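Local coordinates for 6-phosphogluconolactonase (Leishmania braziliensis, PDB 3CSS), which probably hydrolyses 6-phosphogluconolactone to 6-phosphogluconate, the second step of the oxidative branch of the pentose phosphate pathway, at residues Ile72-Glu76 / Ser86-Met90; Glu76-Glu81 / Ile107-Leu113; Val104-Asp108 / Tyr133-Leu137; Ala126-Gln131 / His184-Val188. All coordinates share one frame; numbering follows the deposited sequence. Where two conformers were deposited one is given.

Contact 1: residues Ile72-Glu76 / Ser86-Met90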
loop_
_atom_site.group_PDB
_atom_site.type_symbol
_atom_site.label_atom_id
_atom_site.label_comp_id
_atom_site.label_asym_id
_atom_site.label_seq_id
_atom_site.Cartn_x
_atom_site.Cartn_y
_atom_site.Cartn_z
ATOM N N ILE A 72 -8.467 -3.841 1.816
ATOM C CA ILE A 72 -8.591 -2.465 1.364
ATOM C C ILE A 72 -7.493 -2.192 0.347
ATOM O O ILE A 72 -6.471 -2.875 0.326
ATOM C CB ILE A 72 -8.527 -1.435 2.527
ATOM C CG1 ILE A 72 -7.097 -1.249 3.070
ATOM C CG2 ILE A 72 -9.505 -1.855 3.692
ATOM C CD1 ILE A 72 -6.995 -0.123 4.139
ATOM N N LEU A 73 -7.722 -1.202 -0.506
ATOM C CA LEU A 73 -6.679 -0.754 -1.424
ATOM C C LEU A 73 -5.882 0.349 -0.722
ATOM O O LEU A 73 -6.422 1.374 -0.296
ATOM C CB LEU A 73 -7.277 -0.222 -2.729
ATOM C CG LEU A 73 -7.984 -1.219 -3.645
ATOM C CD1 LEU A 73 -8.721 -0.439 -4.738
ATOM C CD2 LEU A 73 -7.004 -2.210 -4.251
ATOM N N GLY A 74 -4.583 0.129 -0.571
ATOM C CA GLY A 74 -3.711 1.147 0.018
ATOM C C GLY A 74 -3.504 2.412 -0.819
ATOM O O GLY A 74 -3.215 3.469 -0.278
ATOM N N ASP A 75 -3.662 2.289 -2.129
ATOM C CA ASP A 75 -3.739 3.421 -3.020
ATOM C C ASP A 75 -4.423 2.990 -4.289
ATOM O O ASP A 75 -4.540 1.793 -4.577
ATOM C CB ASP A 75 -2.367 4.030 -3.317
ATOM C CG ASP A 75 -1.515 3.181 -4.262
ATOM O OD1 ASP A 75 -1.100 2.057 -3.879
ATOM O OD2 ASP A 75 -1.201 3.672 -5.370
ATOM N N GLU A 76 -4.890 3.967 -5.046
ATOM C CA GLU A 76 -5.627 3.649 -6.266
ATOM C C GLU A 76 -5.517 4.746 -7.300
ATOM O O GLU A 76 -5.488 5.936 -6.981
ATOM C CB GLU A 76 -7.089 3.311 -5.938
ATOM C CG GLU A 76 -7.988 2.991 -7.136
ATOM C CD GLU A 76 -7.541 1.763 -7.933
ATOM O OE1 GLU A 76 -6.390 1.751 -8.423
ATOM O OE2 GLU A 76 -8.369 0.831 -8.115
ATOM N N SER A 86 -6.352 0.184 -13.324
ATOM C CA SER A 86 -6.730 0.329 -11.918
ATOM C C SER A 86 -6.152 -0.836 -11.099
ATOM O O SER A 86 -6.046 -1.973 -11.585
ATOM C CB SER A 86 -8.248 0.405 -11.733
ATOM O OG SER A 86 -8.832 -0.859 -11.860
ATOM N N ASN A 87 -5.807 -0.538 -9.850
ATOM C CA ASN A 87 -5.318 -1.565 -8.923
ATOM C C ASN A 87 -6.440 -2.553 -8.590
ATOM O O ASN A 87 -6.189 -3.738 -8.411
ATOM C CB ASN A 87 -4.720 -0.957 -7.647
ATOM C CG ASN A 87 -3.458 -0.147 -7.907
ATOM O OD1 ASN A 87 -2.716 -0.418 -8.858
ATOM N ND2 ASN A 87 -3.184 0.812 -7.034
ATOM N N PHE A 88 -7.669 -2.055 -8.543
ATOM C CA PHE A 88 -8.822 -2.904 -8.297
ATOM C C PHE A 88 -8.974 -3.984 -9.363
ATOM O O PHE A 88 -9.213 -5.141 -9.052
ATOM C CB PHE A 88 -10.085 -2.069 -8.215
ATOM C CG PHE A 88 -11.303 -2.875 -7.906
ATOM C CD1 PHE A 88 -11.566 -3.275 -6.602
ATOM C CD2 PHE A 88 -12.155 -3.272 -8.917
ATOM C CE1 PHE A 88 -12.715 -4.034 -6.310
ATOM C CE2 PHE A 88 -13.296 -4.042 -8.640
ATOM C CZ PHE A 88 -13.564 -4.420 -7.324
ATOM N N SER A 89 -8.826 -3.600 -10.618
ATOM C CA SER A 89 -8.885 -4.558 -11.715
ATOM C C SER A 89 -7.826 -5.640 -11.533
ATOM O O SER A 89 -8.118 -6.839 -11.579
ATOM C CB SER A 89 -8.657 -3.860 -13.049
ATOM O OG SER A 89 -8.637 -4.811 -14.101
ATOM N N MET A 90 -6.586 -5.204 -11.341
ATOM C CA MET A 90 -5.488 -6.133 -11.165
ATOM C C MET A 90 -5.752 -7.091 -10.000
ATOM O O MET A 90 -5.597 -8.298 -10.142
ATOM C CB MET A 90 -4.178 -5.372 -10.962
ATOM C CG MET A 90 -2.970 -6.273 -10.802
ATOM S SD MET A 90 -2.681 -6.789 -9.099
ATOM C CE MET A 90 -2.269 -5.227 -8.324
HETATM O O HOH W 1 -0.648 2.383 -7.483
#

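Contact 2: residues Glu76-Glu81 / Ile107-Leu113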
loop_
_atom_site.group_PDB
_atom_site.type_symbol
_atom_site.label_atom_id
_atom_site.label_comp_id
_atom_site.label_asym_id
_atom_site.label_seq_id
_atom_site.Cartn_x
_atom_site.Cartn_y
_atom_site.Cartn_z
ATOM N N GLU A 76 -4.890 3.967 -5.046
ATOM C CA GLU A 76 -5.627 3.649 -6.266
ATOM C C GLU A 76 -5.517 4.746 -7.300
ATOM O O GLU A 76 -5.488 5.936 -6.981
ATOM C CB GLU A 76 -7.089 3.311 -5.938
ATOM C CG GLU A 76 -7.988 2.991 -7.136
ATOM C CD GLU A 76 -7.541 1.763 -7.933
ATOM O OE1 GLU A 76 -6.390 1.751 -8.423
ATOM O OE2 GLU A 76 -8.369 0.831 -8.115
ATOM N N ARG A 77 -5.446 4.310 -8.545
ATOM C CA ARG A 77 -5.553 5.187 -9.698
ATOM C C ARG A 77 -7.021 5.514 -9.934
ATOM O O ARG A 77 -7.854 4.596 -10.023
ATOM C CB ARG A 77 -4.986 4.473 -10.928
ATOM C CG ARG A 77 -3.506 4.182 -10.873
ATOM C CD ARG A 77 -3.174 2.867 -10.158
ATOM N NE ARG A 77 -1.744 2.553 -10.188
ATOM C CZ ARG A 77 -1.117 1.850 -11.125
ATOM N NH1 ARG A 77 -1.763 1.377 -12.176
ATOM N NH2 ARG A 77 0.202 1.632 -11.019
ATOM N N LEU A 78 -7.354 6.797 -10.094
ATOM C CA LEU A 78 -8.761 7.203 -10.236
ATOM C C LEU A 78 -9.251 6.997 -11.663
ATOM O O LEU A 78 -9.531 7.945 -12.417
ATOM C CB LEU A 78 -8.974 8.628 -9.745
ATOM C CG LEU A 78 -8.628 8.791 -8.259
ATOM C CD1 LEU A 78 -8.846 10.222 -7.796
ATOM C CD2 LEU A 78 -9.414 7.796 -7.392
ATOM N N LEU A 79 -9.318 5.715 -12.009
ATOM C CA LEU A 79 -9.874 5.218 -13.255
ATOM C C LEU A 79 -11.062 4.311 -12.886
ATOM O O LEU A 79 -11.252 3.971 -11.720
ATOM C CB LEU A 79 -8.791 4.436 -14.011
ATOM C CG LEU A 79 -7.512 5.214 -14.357
ATOM C CD1 LEU A 79 -6.333 4.281 -14.582
ATOM C CD2 LEU A 79 -7.717 6.129 -15.564
ATOM N N SER A 80 -11.867 3.925 -13.868
ATOM C CA SER A 80 -12.971 2.997 -13.610
ATOM C C SER A 80 -12.439 1.666 -13.040
ATOM O O SER A 80 -11.292 1.290 -13.292
ATOM C CB SER A 80 -13.828 2.778 -14.876
ATOM O OG SER A 80 -13.204 1.898 -15.802
ATOM N N GLU A 81 -13.261 0.987 -12.243
ATOM C CA GLU A 81 -12.932 -0.351 -11.717
ATOM C C GLU A 81 -12.635 -1.386 -12.816
ATOM O O GLU A 81 -11.867 -2.325 -12.589
ATOM C CB GLU A 81 -14.067 -0.883 -10.826
ATOM C CG GLU A 81 -14.226 -0.140 -9.506
ATOM C CD GLU A 81 -15.169 -0.831 -8.527
ATOM O OE1 GLU A 81 -14.925 -0.726 -7.300
ATOM O OE2 GLU A 81 -16.147 -1.469 -8.977
ATOM N N ILE A 107 -13.630 1.543 -3.259
ATOM C CA ILE A 107 -13.455 2.978 -3.468
ATOM C C ILE A 107 -14.441 3.407 -4.551
ATOM O O ILE A 107 -14.500 2.795 -5.617
ATOM C CB ILE A 107 -12.020 3.336 -3.932
ATOM C CG1 ILE A 107 -10.989 2.931 -2.868
ATOM C CG2 ILE A 107 -11.908 4.836 -4.214
ATOM C CD1 ILE A 107 -9.527 3.080 -3.310
ATOM N N ASP A 108 -15.199 4.460 -4.270
ATOM C CA ASP A 108 -16.112 5.064 -5.235
ATOM C C ASP A 108 -15.373 6.156 -6.016
ATOM O O ASP A 108 -15.100 7.220 -5.476
ATOM C CB ASP A 108 -17.323 5.635 -4.487
ATOM C CG ASP A 108 -18.385 6.175 -5.404
ATOM O OD1 ASP A 108 -18.223 6.107 -6.644
ATOM O OD2 ASP A 108 -19.399 6.671 -4.866
ATOM N N ARG A 109 -15.045 5.893 -7.282
ATOM C CA ARG A 109 -14.204 6.816 -8.072
ATOM C C ARG A 109 -14.949 7.815 -8.909
ATOM O O ARG A 109 -14.337 8.697 -9.498
ATOM C CB ARG A 109 -13.305 6.063 -9.065
ATOM C CG ARG A 109 -12.522 4.945 -8.495
ATOM C CD ARG A 109 -13.190 3.621 -8.756
ATOM N NE ARG A 109 -12.613 2.611 -7.878
ATOM C CZ ARG A 109 -11.467 1.988 -8.115
ATOM N NH1 ARG A 109 -10.768 2.251 -9.202
ATOM N NH2 ARG A 109 -11.025 1.106 -7.238
ATOM N N ARG A 110 -16.268 7.675 -8.971
ATOM C CA ARG A 110 -17.140 8.435 -9.880
ATOM C C ARG A 110 -16.905 9.938 -9.864
ATOM O O ARG A 110 -16.918 10.604 -10.891
ATOM C CB ARG A 110 -18.603 8.205 -9.498
ATOM C CG ARG A 110 -19.311 7.094 -10.246
ATOM C CD ARG A 110 -20.746 7.514 -10.467
ATOM N NE ARG A 110 -20.782 8.917 -10.868
ATOM C CZ ARG A 110 -20.768 9.327 -12.129
ATOM N NH1 ARG A 110 -20.758 8.438 -13.113
ATOM N NH2 ARG A 110 -20.784 10.621 -12.407
ATOM N N ALA A 111 -16.745 10.489 -8.662
ATOM C CA ALA A 111 -16.573 11.944 -8.515
ATOM C C ALA A 111 -15.316 12.483 -9.226
ATOM O O ALA A 111 -15.242 13.673 -9.534
ATOM C CB ALA A 111 -16.551 12.334 -7.037
ATOM N N ALA A 112 -14.342 11.604 -9.479
ATOM C CA ALA A 112 -13.062 11.975 -10.096
ATOM C C ALA A 112 -12.939 11.658 -11.589
ATOM O O ALA A 112 -12.069 12.201 -12.252
ATOM C CB ALA A 112 -11.909 11.297 -9.342
ATOM N N LEU A 113 -13.781 10.778 -12.122
ATOM C CA LEU A 113 -13.542 10.251 -13.474
ATOM C C LEU A 113 -13.562 11.325 -14.587
ATOM O O LEU A 113 -12.809 11.228 -15.561
ATOM C CB LEU A 113 -14.516 9.108 -13.798
ATOM C CG LEU A 113 -14.374 7.820 -12.980
ATOM C CD1 LEU A 113 -15.406 6.796 -13.447
ATOM C CD2 LEU A 113 -12.967 7.261 -13.078
HETATM O O HOH W 2 -13.040 -0.139 -5.638
#

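Contact 3: residues Val104-Asp108 / Tyr133-Leu137. Unlike the reference sequence in segment 133-137: V135 (reference Ala).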
loop_
_atom_site.group_PDB
_atom_site.type_symbol
_atom_site.label_atom_id
_atom_site.label_comp_id
_atom_site.label_asym_id
_atom_site.label_seq_id
_atom_site.Cartn_x
_atom_site.Cartn_y
_atom_site.Cartn_z
ATOM N N VAL A 104 -14.304 -6.914 1.297
ATOM C CA VAL A 104 -13.560 -5.951 0.500
ATOM C C VAL A 104 -14.209 -4.567 0.589
ATOM O O VAL A 104 -15.393 -4.402 0.311
ATOM C CB VAL A 104 -13.485 -6.396 -0.998
ATOM C CG1 VAL A 104 -12.593 -5.440 -1.788
ATOM C CG2 VAL A 104 -12.976 -7.812 -1.108
ATOM N N ILE A 105 -13.419 -3.571 0.962
ATOM C CA ILE A 105 -13.876 -2.192 1.014
ATOM C C ILE A 105 -13.621 -1.527 -0.337
ATOM O O ILE A 105 -12.478 -1.459 -0.808
ATOM C CB ILE A 105 -13.194 -1.408 2.167
ATOM C CG1 ILE A 105 -13.381 -2.140 3.508
ATOM C CG2 ILE A 105 -13.728 0.015 2.254
ATOM C CD1 ILE A 105 -14.806 -2.414 3.904
ATOM N N SER A 106 -14.686 -1.061 -0.978
ATOM C CA SER A 106 -14.566 -0.467 -2.302
ATOM C C SER A 106 -14.305 1.033 -2.231
ATOM O O SER A 106 -14.705 1.706 -1.277
ATOM C CB SER A 106 -15.833 -0.732 -3.121
ATOM O OG SER A 106 -16.953 -0.111 -2.544
ATOM N N ILE A 107 -13.630 1.543 -3.259
ATOM C CA ILE A 107 -13.455 2.978 -3.468
ATOM C C ILE A 107 -14.441 3.407 -4.551
ATOM O O ILE A 107 -14.500 2.795 -5.617
ATOM C CB ILE A 107 -12.020 3.336 -3.932
ATOM C CG1 ILE A 107 -10.989 2.931 -2.868
ATOM C CG2 ILE A 107 -11.908 4.836 -4.214
ATOM C CD1 ILE A 107 -9.527 3.080 -3.310
ATOM N N ASP A 108 -15.199 4.460 -4.270
ATOM C CA ASP A 108 -16.112 5.064 -5.235
ATOM C C ASP A 108 -15.373 6.156 -6.016
ATOM O O ASP A 108 -15.100 7.220 -5.476
ATOM C CB ASP A 108 -17.323 5.635 -4.487
ATOM C CG ASP A 108 -18.385 6.175 -5.404
ATOM O OD1 ASP A 108 -18.223 6.107 -6.644
ATOM O OD2 ASP A 108 -19.399 6.671 -4.866
ATOM N N TYR A 133 -13.813 7.782 0.766
ATOM C CA TYR A 133 -13.096 6.562 1.127
ATOM C C TYR A 133 -12.677 6.604 2.600
ATOM O O TYR A 133 -12.791 5.623 3.312
ATOM C CB TYR A 133 -11.887 6.365 0.194
ATOM C CG TYR A 133 -11.111 5.087 0.377
ATOM C CD1 TYR A 133 -11.740 3.878 0.672
ATOM C CD2 TYR A 133 -9.735 5.075 0.199
ATOM C CE1 TYR A 133 -11.008 2.707 0.833
ATOM C CE2 TYR A 133 -9.005 3.902 0.316
ATOM C CZ TYR A 133 -9.634 2.727 0.648
ATOM O OH TYR A 133 -8.864 1.588 0.790
ATOM N N GLU A 134 -12.207 7.760 3.056
ATOM C CA GLU A 134 -11.868 7.955 4.466
ATOM C C GLU A 134 -13.045 7.676 5.410
ATOM O O GLU A 134 -12.897 7.007 6.425
ATOM C CB GLU A 134 -11.343 9.370 4.685
ATOM C CG GLU A 134 -11.168 9.718 6.135
ATOM C CD GLU A 134 -10.339 10.968 6.349
ATOM O OE1 GLU A 134 -9.340 11.172 5.625
ATOM O OE2 GLU A 134 -10.720 11.758 7.246
ATOM N N VAL A 135 -14.210 8.213 5.067
ATOM C CA VAL A 135 -15.441 7.944 5.810
ATOM C C VAL A 135 -15.704 6.439 5.891
ATOM O O VAL A 135 -16.008 5.900 6.971
ATOM C CB VAL A 135 -16.647 8.664 5.159
ATOM C CG1 VAL A 135 -17.946 8.203 5.804
ATOM C CG2 VAL A 135 -16.494 10.185 5.273
ATOM N N LYS A 136 -15.562 5.762 4.753
ATOM C CA LYS A 136 -15.783 4.322 4.693
ATOM C C LYS A 136 -14.794 3.575 5.589
ATOM O O LYS A 136 -15.185 2.674 6.324
ATOM C CB LYS A 136 -15.699 3.822 3.244
ATOM C CG LYS A 136 -16.650 2.743 2.921
ATOM C CD LYS A 136 -16.458 2.208 1.521
ATOM C CE LYS A 136 -17.349 2.888 0.501
ATOM N NZ LYS A 136 -17.350 2.120 -0.767
ATOM N N LEU A 137 -13.515 3.960 5.536
ATOM C CA LEU A 137 -12.480 3.306 6.346
ATOM C C LEU A 137 -12.752 3.503 7.845
ATOM O O LEU A 137 -12.678 2.565 8.630
ATOM C CB LEU A 137 -11.084 3.827 5.975
ATOM C CG LEU A 137 -10.572 3.452 4.569
ATOM C CD1 LEU A 137 -9.228 4.155 4.295
ATOM C CD2 LEU A 137 -10.468 1.898 4.367
HETATM O O HOH W 3 -10.310 -0.236 -1.038
#

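Contact 4: residues Ala126-Gln131 / His184-Val188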
loop_
_atom_site.group_PDB
_atom_site.type_symbol
_atom_site.label_atom_id
_atom_site.label_comp_id
_atom_site.label_asym_id
_atom_site.label_seq_id
_atom_site.Cartn_x
_atom_site.Cartn_y
_atom_site.Cartn_z
ATOM N N ALA A 126 -10.344 14.373 -6.965
ATOM C CA ALA A 126 -9.529 13.456 -6.173
ATOM C C ALA A 126 -9.854 13.568 -4.674
ATOM O O ALA A 126 -10.032 12.561 -4.002
ATOM C CB ALA A 126 -8.013 13.698 -6.443
ATOM N N TRP A 127 -9.927 14.786 -4.151
ATOM C CA TRP A 127 -10.320 14.993 -2.753
ATOM C C TRP A 127 -11.709 14.453 -2.446
ATOM O O TRP A 127 -11.922 13.894 -1.378
ATOM C CB TRP A 127 -10.252 16.469 -2.364
ATOM C CG TRP A 127 -8.905 16.922 -1.838
ATOM C CD1 TRP A 127 -8.143 17.939 -2.321
ATOM C CD2 TRP A 127 -8.183 16.375 -0.723
ATOM N NE1 TRP A 127 -6.987 18.062 -1.581
ATOM C CE2 TRP A 127 -6.984 17.110 -0.598
ATOM C CE3 TRP A 127 -8.428 15.331 0.181
ATOM C CZ2 TRP A 127 -6.047 16.846 0.392
ATOM C CZ3 TRP A 127 -7.492 15.069 1.162
ATOM C CH2 TRP A 127 -6.313 15.817 1.257
ATOM N N ALA A 128 -12.649 14.631 -3.368
ATOM C CA ALA A 128 -13.999 14.119 -3.171
ATOM C C ALA A 128 -13.970 12.597 -2.975
ATOM O O ALA A 128 -14.616 12.073 -2.064
ATOM C CB ALA A 128 -14.885 14.507 -4.344
ATOM N N VAL A 129 -13.202 11.899 -3.818
ATOM C CA VAL A 129 -13.027 10.439 -3.694
ATOM C C VAL A 129 -12.293 10.065 -2.389
ATOM O O VAL A 129 -12.725 9.158 -1.682
ATOM C CB VAL A 129 -12.285 9.840 -4.919
ATOM C CG1 VAL A 129 -12.009 8.352 -4.718
ATOM C CG2 VAL A 129 -13.084 10.076 -6.194
ATOM N N ALA A 130 -11.215 10.784 -2.070
ATOM C CA ALA A 130 -10.459 10.569 -0.830
ATOM C C ALA A 130 -11.345 10.666 0.407
ATOM O O ALA A 130 -11.272 9.824 1.305
ATOM C CB ALA A 130 -9.286 11.572 -0.720
ATOM N N GLN A 131 -12.180 11.700 0.442
ATOM C CA GLN A 131 -13.033 11.968 1.600
ATOM C C GLN A 131 -14.089 10.883 1.814
ATOM O O GLN A 131 -14.309 10.432 2.938
ATOM C CB GLN A 131 -13.669 13.337 1.454
ATOM C CG GLN A 131 -12.651 14.457 1.610
ATOM C CD GLN A 131 -12.417 14.842 3.062
ATOM O OE1 GLN A 131 -11.391 14.480 3.667
ATOM N NE2 GLN A 131 -13.360 15.598 3.626
ATOM N N HIS A 184 -4.992 13.852 7.166
ATOM C CA HIS A 184 -6.054 12.982 6.653
ATOM C C HIS A 184 -5.685 11.508 6.733
ATOM O O HIS A 184 -4.509 11.147 6.767
ATOM C CB HIS A 184 -6.397 13.356 5.207
ATOM C CG HIS A 184 -6.778 14.795 5.027
ATOM N ND1 HIS A 184 -5.881 15.754 4.612
ATOM C CD2 HIS A 184 -7.962 15.434 5.193
ATOM C CE1 HIS A 184 -6.497 16.921 4.519
ATOM N NE2 HIS A 184 -7.757 16.759 4.885
ATOM N N VAL A 185 -6.709 10.657 6.768
ATOM C CA VAL A 185 -6.534 9.208 6.618
ATOM C C VAL A 185 -6.237 8.844 5.153
ATOM O O VAL A 185 -5.382 8.012 4.878
ATOM C CB VAL A 185 -7.805 8.444 7.089
ATOM C CG1 VAL A 185 -7.742 6.982 6.758
ATOM C CG2 VAL A 185 -8.032 8.638 8.603
ATOM N N VAL A 186 -6.989 9.440 4.229
ATOM C CA VAL A 186 -6.772 9.253 2.797
ATOM C C VAL A 186 -6.409 10.601 2.187
ATOM O O VAL A 186 -7.126 11.597 2.375
ATOM C CB VAL A 186 -8.041 8.687 2.079
ATOM C CG1 VAL A 186 -7.770 8.417 0.619
ATOM C CG2 VAL A 186 -8.544 7.446 2.770
ATOM N N SER A 187 -5.289 10.634 1.473
ATOM C CA SER A 187 -4.824 11.849 0.828
ATOM C C SER A 187 -4.812 11.639 -0.691
ATOM O O SER A 187 -5.322 10.638 -1.194
ATOM C CB SER A 187 -3.433 12.193 1.345
ATOM O OG SER A 187 -3.022 13.497 0.954
ATOM N N VAL A 188 -4.240 12.601 -1.406
ATOM C CA VAL A 188 -4.304 12.648 -2.853
ATOM C C VAL A 188 -2.952 13.013 -3.464
ATOM O O VAL A 188 -2.110 13.645 -2.819
ATOM C CB VAL A 188 -5.376 13.674 -3.299
ATOM C CG1 VAL A 188 -6.734 13.264 -2.730
ATOM C CG2 VAL A 188 -5.008 15.094 -2.881
HETATM O O HOH W 4 -9.603 12.431 3.150
#

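Contact 1: residues Ile72-Glu76 / Ser86-Met90
E76 reaches N87 and F88 because its CG stands anti to the backbone N (chi1 179°) and the chain then bends at chi2 (62°), turning the carboxylate toward the first turn of helix 87-96. This is a strand end tied to a helix N-terminus: S86 is the N-cap, its OG accepting from S89 N and also hydrogen-bonded to D83 O, while E76 on strand 69-77 takes the two amides in between. N87 N meets the syn lone pair of E76 OE1 at 2.8 Å, and F88 N reaches E76 OE2, also on the syn side, at 3.0 Å. The negative group thus faces the start of the helix, where the helix dipole would be expected to favour it; R109 adds a salt bridge to OE2. The N87 amide slides past this carboxylate, their planes 22° apart. N87 ND2 donates to D75 O at 3.0 Å, approaching from above the carbonyl plane, and G46 N holds OD1. Behind this polar layer, L73 CD1 packs on F88 CB at 4.1 Å and lies at the edge of the ring. Water 1 completes the link, donating to D75 OD2, which S171 also binds, and accepting from N87 ND2 at 3.0 Å.

Contact 2: residues Glu76-Glu81 / Ile107-Leu113
R109 extends its guanidinium toward E76 and L79, clamping the loop after strand 69-77 to the segment that leads into the short helix 110-113. An end-on salt bridge lies at the centre of the buried half: R109 NH2 and R109 NH1 both grip E76 OE2, at 2.8 and 3.0 Å, with the carboxylate and guanidinium planes 75° apart. NH2 uses the anti lone pair, whereas NH1 comes from above the carboxylate plane. R109 NH1 also donates to L79 O at 3.1 Å, and NE turns back to I107 O, so bonds along the guanidinium edge fix its rotation. A bend at chi2 (99°) steers the R109 chain into this position. Around it the apolar packing is close: I107 CD1 touches E76 CB, and L78, the centre of an inverse gamma turn, sets CD1 against A112 CB at 3.6 Å. Toward solvent the fit changes character. The exposed L113 lays CD2 against the backbone carbonyl carbon of L79 at 3.5 Å. E81 crosses R109 at about a right angle, with only CG over one guanidinium face; its carboxylate attracts by charge alone, because OE1 lies well out of the guanidinium plane. Water 2 bridges the two charged groups, donating to E81 OE1 at 2.6 Å and accepting from I107 N and R109 NH2.

Contact 3: residues Val104-Asp108 / Tyr133-Leu137
K136 slides past I105 in the opposite direction to reach S106, bringing helix 123-140 against the loop before helix 110-113. From CB, which points toward that loop, the chain runs on to K136 CG, 4.1 Å from I105 CG2. K136 CD sits closer to I105 CG2, at 3.6 Å, and already skirts S106 O. The bend at chi3 (-93°) then carries CE along the carbonyl oxygen and lets K136 NZ donate to S106 O at 2.7 Å, from above the carbonyl plane; S106 OG lies 2.9 Å from K136 NZ. The methylenes are thus packed on the isoleucine while the ammonium is used at the loop backbone.

One helical turn earlier, the Y133 ring is sandwiched. I107 CG1 makes a CH-pi contact over the centre of one face, 3.6 Å from the Y133 ring centroid and 5° off the normal, while L137 CD1 of the same helix covers the opposite face. I105 CG2 lies at the ring edge, 4.1 Å from Y133 CE1. The hydroxyl end is doubly engaged: Y133 OH bonds to L73 O, and water 3 donates both to it and to I105 O. The loop runs alongside the early part of strand 69-77, I105 joined to F71 by a backbone hydrogen bond, while helix 123-140 sets Y133 and L137 against I72, in keeping with the Rossmann-like alpha/beta fold of the glucosamine-6-phosphate isomerase family.

Contact 4: residues Ala126-Gln131 / His184-Val188
W127 and H184 form the aromatic part of this helix-on-strand contact. The indole presents its edge to the imidazole face in an inclined edge-to-face pair, the planes 53° apart and the centroid of the six-membered ring 4.6 Å from that of H184. W127 CH2 makes the closest approach, 3.4 Å from H184 ND1 and offset toward the rim of the imidazole. D181 accepts from H184 ND1 and so helps to hold the imidazole in place.

A CH-pi contact comes from V188, whose CG2 lies over one face of the indole, 3.9 Å from the centroid of its five-membered ring. The same valine divides its work between its methyls: with CG1 anti to the carbonyl carbon (chi1 -59°), that branch reaches A130 CB at 3.7 Å and also touches A126 O.

Aliphatic packing continues at V186, where CG1 meets A130 CB at 3.7 Å and CB rests near A130 O. The small alanines let the helix come near the strand: the axes of helix segment 126-131 and strand segment 186-188 come within 7.6 Å and run antiparallel at 169°.

Polar linkage is sparse and indirect: water 4 sits between Q131 OE1 and V186 O, 2.8 and 2.7 Å from them. The Q131 amide stands nearly perpendicular to the H184 ring.

Strand 186-189 is the outermost strand at its end of the mixed sheet, beside antiparallel 201-204, whose V202 touches V129, A130 and V186. Helix 123-140 lies against this pair, with A112 of helix 110-113 packed on V129.

From the N terminus, contact 1 closes first, a short loop tying strand 69-77 to the start of helix 87-96. Contact 2 opens on the same strand end, shares E76 with it and crosses it, carrying the chain past that helix to the segment before and within helix 110-113. Contact 3 begins where contact 2 ends, sharing I107 and D108, and closes on helix 123-140; Y133 also reaches back to L73 of contact 1. Contact 4 crosses contact 3, joining an earlier part of that helix to edge strand 186-189, and E134 bonds to V185 and V186 between them. Contacts 1 and 4 are in series and do not touch, but reach the same sheet.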